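Local structure of putative fimbrial subunit (Corynebacterium diphtheriae, 4HSQ) at residues Lys26-Thr31 with Gly98-Leu103; Ala40-Asp45 with Asp123-Asn128. The protein is the major pilin SpaD, of which this chain holds domains D2 and D3, and probably polymerises into the shaft of a cell-surface adhesive pilus. All blocks are in the same frame, centred on the assembly; numbering follows the deposited sequence.

Contact 1 of 2, residues Lys26-Thr31 with Gly98-Leu103; sequences KADAPT and GDKMSL
Lys100 and Asp28 face each other across an antiparallel strand pair, their side chains on the same face of the sheet and crossing obliquely. CG of Lys100 stands anti to the backbone N (chi1 173°), and bends at chi2 and chi3 fold the chain over the neighbouring strand, bringing its CD to 3.7 Å from Ala27 O. The ammonium NZ ends 3.3 Å from Asp28 OD1, a salt bridge whose hydrogen bond is weak; Asp28 OD2 takes a further weak bond from the backbone N of Lys5. On the same face Lys26 runs out nearly extended and bends at its last torsion, so that NZ drops onto Ser102 OG at 2.9 Å. Strands 20-28 and 100-109 are neighbours in the five-stranded antiparallel sheet of the D2 domain, a beta-sandwich of the adhesin clan, and strand 51-61 adjoins 100-109. Ala27 and Met101, here selenomethionine, form the hydrogen-bonded pair: Met101 N reaches Ala27 O at 2.7 Å, and Ala27 N returns a bond to Met101 O. Their side chains are on the inward face. The Met101 chain, bent at chi2 and chi3, sets its CG 3.9 Å from Ala29 CB and carries SE on into the core. Past the strand ends two more backbone bonds join the flanking loops: Ala29 N bonds to Asp99 O at 2.8 Å, and Gly98 N approaches Pro30 O from above the carbonyl plane. Gly98, at positive phi, lays its CA against Thr31 CG2 at 3.8 Å.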
loop_
_atom_site.group_PDB
_atom_site.type_symbol
_atom_site.label_atom_id
_atom_site.label_comp_id
_atom_site.label_asym_id
_atom_site.label_seq_id
_atom_site.Cartn_x
_atom_site.Cartn_y
_atom_site.Cartn_z
ATOM N N LYS A 26 -16.344 9.055 -1.263
ATOM C CA LYS A 26 -17.245 10.187 -1.005
ATOM C C LYS A 26 -18.222 10.313 -2.158
ATOM O O LYS A 26 -17.850 10.164 -3.338
ATOM C CB LYS A 26 -16.468 11.500 -0.796
ATOM C CG LYS A 26 -15.656 11.494 0.507
ATOM C CD LYS A 26 -15.239 12.887 0.970
ATOM C CE LYS A 26 -14.225 12.845 2.103
ATOM N NZ LYS A 26 -14.809 12.377 3.401
ATOM N N ALA A 27 -19.481 10.549 -1.814
ATOM C CA ALA A 27 -20.540 10.656 -2.807
ATOM C C ALA A 27 -21.703 11.432 -2.244
ATOM O O ALA A 27 -21.985 11.337 -1.053
ATOM C CB ALA A 27 -21.004 9.262 -3.217
ATOM N N ASP A 28 -22.421 12.144 -3.101
ATOM C CA ASP A 28 -23.593 12.848 -2.640
ATOM C C ASP A 28 -24.780 11.917 -2.620
ATOM O O ASP A 28 -24.979 11.140 -3.553
ATOM C CB ASP A 28 -23.899 14.062 -3.530
ATOM C CG ASP A 28 -22.807 15.110 -3.520
ATOM O OD1 ASP A 28 -22.455 15.586 -2.420
ATOM O OD2 ASP A 28 -22.300 15.447 -4.609
ATOM N N ALA A 29 -25.571 11.988 -1.544
ATOM C CA ALA A 29 -26.818 11.266 -1.491
ATOM C C ALA A 29 -27.799 12.022 -2.401
ATOM O O ALA A 29 -27.587 13.226 -2.639
ATOM C CB ALA A 29 -27.335 11.224 -0.060
ATOM N N PRO A 30 -28.856 11.377 -2.945
ATOM C CA PRO A 30 -29.832 12.157 -3.720
ATOM C C PRO A 30 -30.629 13.104 -2.796
ATOM O O PRO A 30 -30.426 13.120 -1.566
ATOM C CB PRO A 30 -30.715 11.072 -4.349
ATOM C CG PRO A 30 -30.690 9.952 -3.335
ATOM C CD PRO A 30 -29.286 9.969 -2.785
ATOM N N THR A 31 -31.528 13.906 -3.380
ATOM C CA THR A 31 -32.393 14.809 -2.620
ATOM C C THR A 31 -33.831 14.277 -2.643
ATOM O O THR A 31 -34.210 13.580 -3.579
ATOM C CB THR A 31 -32.321 16.249 -3.159
ATOM O OG1 THR A 31 -32.682 16.241 -4.540
ATOM C CG2 THR A 31 -30.937 16.907 -2.945
ATOM N N GLY A 98 -29.685 15.142 0.213
ATOM C CA GLY A 98 -28.455 15.665 -0.384
ATOM C C GLY A 98 -27.185 15.572 0.456
ATOM O O GLY A 98 -26.184 16.201 0.112
ATOM N N ASP A 99 -27.206 14.814 1.561
ATOM C CA ASP A 99 -26.035 14.652 2.445
ATOM C C ASP A 99 -24.798 14.144 1.712
ATOM O O ASP A 99 -24.908 13.309 0.828
ATOM C CB ASP A 99 -26.334 13.646 3.559
ATOM C CG ASP A 99 -26.779 14.250 4.868
ATOM O OD1 ASP A 99 -26.748 15.504 4.989
ATOM O OD2 ASP A 99 -27.125 13.473 5.790
ATOM N N LYS A 100 -23.627 14.623 2.119
ATOM C CA LYS A 100 -22.381 14.103 1.600
ATOM C C LYS A 100 -22.096 12.814 2.373
ATOM O O LYS A 100 -21.958 12.846 3.604
ATOM C CB LYS A 100 -21.244 15.121 1.728
ATOM C CG LYS A 100 -19.837 14.581 1.352
ATOM C CD LYS A 100 -19.689 14.071 -0.087
ATOM C CE LYS A 100 -19.429 15.168 -1.098
ATOM N NZ LYS A 100 -19.337 14.631 -2.482
HETATM N N MSE A 101 -22.126 11.687 1.665
HETATM C CA MSE A 101 -21.878 10.359 2.223
HETATM C C MSE A 101 -20.386 10.092 2.200
HETATM O O MSE A 101 -19.703 10.420 1.217
HETATM C CB MSE A 101 -22.611 9.269 1.416
HETATM C CG MSE A 101 -24.089 9.545 1.240
HETATM SE SE MSE A 101 -24.974 9.710 2.938
HETATM C CE MSE A 101 -24.611 7.953 3.713
ATOM N N SER A 102 -19.888 9.421 3.227
ATOM C CA SER A 102 -18.471 9.125 3.267
ATOM C C SER A 102 -18.241 7.766 3.859
ATOM O O SER A 102 -18.875 7.406 4.845
ATOM C CB SER A 102 -17.725 10.184 4.075
ATOM O OG SER A 102 -16.321 10.011 3.961
ATOM N N LEU A 103 -17.314 7.017 3.264
ATOM C CA LEU A 103 -16.934 5.710 3.785
ATOM C C LEU A 103 -15.433 5.624 3.819
ATOM O O LEU A 103 -14.807 5.774 2.780
ATOM C CB LEU A 103 -17.521 4.542 2.929
ATOM C CG LEU A 103 -16.865 3.146 3.144
ATOM C CD1 LEU A 103 -17.190 2.581 4.546
ATOM C CD2 LEU A 103 -17.250 2.149 2.044
#

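Contact 2 of 2, residues Ala40-Asp45 with Asp123-Asn128; sequences AFRFED and DVIFNN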
loop_
_atom_site.group_PDB
_atom_site.type_symbol
_atom_site.label_atom_id
_atom_site.label_comp_id
_atom_site.label_asym_id
_atom_site.label_seq_id
_atom_site.Cartn_x
_atom_site.Cartn_y
_atom_site.Cartn_z
ATOM N N ALA A 40 -32.775 2.874 -0.153
ATOM C CA ALA A 40 -31.584 2.037 -0.328
ATOM C C ALA A 40 -30.377 2.884 -0.659
ATOM O O ALA A 40 -30.462 3.828 -1.431
ATOM C CB ALA A 40 -31.802 0.988 -1.417
ATOM N N PHE A 41 -29.241 2.550 -0.056
ATOM C CA PHE A 41 -27.961 3.197 -0.317
ATOM C C PHE A 41 -26.862 2.231 0.062
ATOM O O PHE A 41 -26.873 1.718 1.179
ATOM C CB PHE A 41 -27.803 4.512 0.478
ATOM C CG PHE A 41 -26.648 5.358 0.001
ATOM C CD1 PHE A 41 -25.342 5.062 0.379
ATOM C CD2 PHE A 41 -26.858 6.427 -0.857
ATOM C CE1 PHE A 41 -24.269 5.815 -0.099
ATOM C CE2 PHE A 41 -25.782 7.183 -1.336
ATOM C CZ PHE A 41 -24.497 6.873 -0.949
ATOM N N ARG A 42 -25.918 1.978 -0.844
ATOM C CA ARG A 42 -24.778 1.124 -0.520
ATOM C C ARG A 42 -23.519 1.546 -1.289
ATOM O O ARG A 42 -23.598 2.225 -2.311
ATOM C CB ARG A 42 -25.088 -0.371 -0.759
ATOM C CG ARG A 42 -25.163 -0.810 -2.238
ATOM C CD ARG A 42 -25.671 -2.237 -2.333
ATOM N NE ARG A 42 -25.566 -2.764 -3.698
ATOM C CZ ARG A 42 -26.561 -2.775 -4.582
ATOM N NH1 ARG A 42 -27.745 -2.263 -4.265
ATOM N NH2 ARG A 42 -26.377 -3.287 -5.790
ATOM N N PHE A 43 -22.358 1.170 -0.747
ATOM C CA PHE A 43 -21.070 1.328 -1.397
ATOM C C PHE A 43 -20.616 -0.026 -1.789
ATOM O O PHE A 43 -20.734 -0.949 -0.989
ATOM C CB PHE A 43 -20.014 1.951 -0.443
ATOM C CG PHE A 43 -20.395 3.206 0.287
ATOM C CD1 PHE A 43 -19.892 4.439 -0.109
ATOM C CD2 PHE A 43 -21.179 3.149 1.443
ATOM C CE1 PHE A 43 -20.196 5.606 0.608
ATOM C CE2 PHE A 43 -21.472 4.316 2.168
ATOM C CZ PHE A 43 -20.963 5.533 1.753
ATOM N N GLU A 44 -20.016 -0.156 -2.980
ATOM C CA GLU A 44 -19.449 -1.418 -3.433
ATOM C C GLU A 44 -18.048 -1.164 -3.891
ATOM O O GLU A 44 -17.795 -0.123 -4.482
ATOM C CB GLU A 44 -20.293 -2.055 -4.552
ATOM C CG GLU A 44 -21.543 -2.699 -3.987
ATOM C CD GLU A 44 -22.304 -3.614 -4.922
ATOM O OE1 GLU A 44 -21.812 -3.868 -6.042
ATOM O OE2 GLU A 44 -23.403 -4.068 -4.533
ATOM N N ASP A 45 -17.125 -2.076 -3.581
ATOM C CA ASP A 45 -15.737 -1.899 -3.984
ATOM C C ASP A 45 -15.080 -3.249 -4.188
ATOM O O ASP A 45 -14.924 -4.027 -3.230
ATOM C CB ASP A 45 -14.973 -1.062 -2.930
ATOM C CG ASP A 45 -13.609 -0.564 -3.396
ATOM O OD1 ASP A 45 -12.897 -1.333 -4.062
ATOM O OD2 ASP A 45 -13.189 0.528 -2.945
ATOM N N ASP A 123 -18.173 2.024 -6.441
ATOM C CA ASP A 123 -19.498 2.409 -6.893
ATOM C C ASP A 123 -20.358 2.746 -5.680
ATOM O O ASP A 123 -20.211 2.126 -4.624
ATOM C CB ASP A 123 -20.168 1.247 -7.667
ATOM C CG ASP A 123 -19.311 0.487 -8.663
ATOM O OD1 ASP A 123 -18.909 1.085 -9.671
ATOM O OD2 ASP A 123 -19.072 -0.725 -8.442
ATOM N N VAL A 124 -21.273 3.692 -5.840
ATOM C CA VAL A 124 -22.302 3.978 -4.863
ATOM C C VAL A 124 -23.601 3.677 -5.622
ATOM O O VAL A 124 -23.746 4.066 -6.788
ATOM C CB VAL A 124 -22.253 5.358 -4.151
ATOM C CG1 VAL A 124 -20.879 5.606 -3.524
ATOM C CG2 VAL A 124 -22.642 6.497 -5.079
ATOM N N ILE A 125 -24.438 2.846 -5.041
ATOM C CA ILE A 125 -25.680 2.385 -5.673
ATOM C C ILE A 125 -26.817 2.721 -4.724
ATOM O O ILE A 125 -26.803 2.334 -3.546
ATOM C CB ILE A 125 -25.604 0.860 -6.040
ATOM C CG1 ILE A 125 -24.311 0.552 -6.862
ATOM C CG2 ILE A 125 -26.862 0.412 -6.825
ATOM C CD1 ILE A 125 -23.807 -0.910 -6.854
ATOM N N PHE A 126 -27.819 3.458 -5.235
ATOM C CA PHE A 126 -28.941 3.831 -4.386
ATOM C C PHE A 126 -30.239 3.917 -5.172
ATOM O O PHE A 126 -30.221 4.000 -6.393
ATOM C CB PHE A 126 -28.654 5.190 -3.714
ATOM C CG PHE A 126 -28.395 6.337 -4.673
ATOM C CD1 PHE A 126 -29.450 7.072 -5.208
ATOM C CD2 PHE A 126 -27.097 6.734 -4.974
ATOM C CE1 PHE A 126 -29.211 8.139 -6.080
ATOM C CE2 PHE A 126 -26.857 7.824 -5.818
ATOM C CZ PHE A 126 -27.918 8.517 -6.368
ATOM N N ASN A 127 -31.361 3.961 -4.452
ATOM C CA ASN A 127 -32.670 4.169 -5.060
ATOM C C ASN A 127 -32.960 5.654 -5.005
ATOM O O ASN A 127 -32.832 6.255 -3.941
ATOM C CB ASN A 127 -33.759 3.369 -4.326
ATOM C CG ASN A 127 -33.697 1.867 -4.534
ATOM O OD1 ASN A 127 -33.021 1.356 -5.431
ATOM N ND2 ASN A 127 -34.421 1.124 -3.706
ATOM N N ASN A 128 -33.258 6.267 -6.153
ATOM C CA ASN A 128 -33.624 7.690 -6.191
ATOM C C ASN A 128 -35.058 7.793 -5.649
ATOM O O ASN A 128 -35.962 7.219 -6.254
ATOM C CB ASN A 128 -33.498 8.247 -7.611
ATOM C CG ASN A 128 -33.612 9.752 -7.658
ATOM O OD1 ASN A 128 -34.553 10.340 -7.139
ATOM N ND2 ASN A 128 -32.631 10.409 -8.247
HETATM O O HOH W 1 -28.584 0.322 -2.944
#
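The guanidinium of Arg42 lies with one face over Ile125, whose CG2 sits 3.5 Å above its plane, offset toward the rim. At its edge is the Glu44 carboxylate: NE gives OE2 a 2.7 Å bond within the guanidinium plane, although OE2 is met from above the carboxylate plane. Glu44 OE1 turns to Lys82, so the acid is shared by two cations and Arg42 is held flat over the isoleucine. Ile125 CD1 lies against both partners, 3.6 Å from Glu44 CD and 3.7 Å from Arg42 NH2. A water donates to Ile125 O and accepts a weak bond from Arg42 NH1. On the other side of the sheet the rings of Phe41 and Phe126 are nearly parallel, planes at 5°, but slid apart with centroids 5.8 Å apart; the rings come no nearer than 3.9 Å, Phe41 CE2 to Phe126 CD2, and Phe41 CD2 rests 3.6 Å from Phe126 CB. With chi1 near trans (-167°), Phe41 extends beside Val124, while Phe43 CE2 meets its ring edge in plane. One face of the Phe43 ring takes Phe41 CE1, and Phe43 CD1 rests 3.7 Å from Val124 CG1. The backbones pair antiparallel, with Arg42-Ile125 and Glu44-Asp123 each joined by two hydrogen bonds. At the Ala40 end Asn127 N reaches Ala40 O from above the carbonyl plane. Strand 41-46 is thus held between 82-87 and 117-127, with Arg42 and Glu44 on the outer face and Phe41 and Phe43 on the inner, the two-sided pattern of a strand in a beta-sandwich, here in the D2 domain of the pilin.

How the contacts relate
Contacts 1 and 2 lie in the two facing sheets of D2, their centres about 10 Å apart, and meet across the core. Met101 CG packs on Phe41 CZ at 3.5 Å and Leu103 CB on Phe43 CE1 at 3.7 Å, joining strand 100-109 to strand 41-46. Ala27 CB touches Val124 CG1 at 3.7 Å, and Pro30 CG meets Phe126 CE1 at 3.6 Å, joining segment 26-31 to 123-128. Along the chain the segments alternate: strand 20-28 is followed by 41-46, and 100-109 by 117-127, so each connection crosses from one sheet to the other. Neither contact takes part in the calcium site, which Ile251, Glu253, Asp260, Asp261 and Thr264 form.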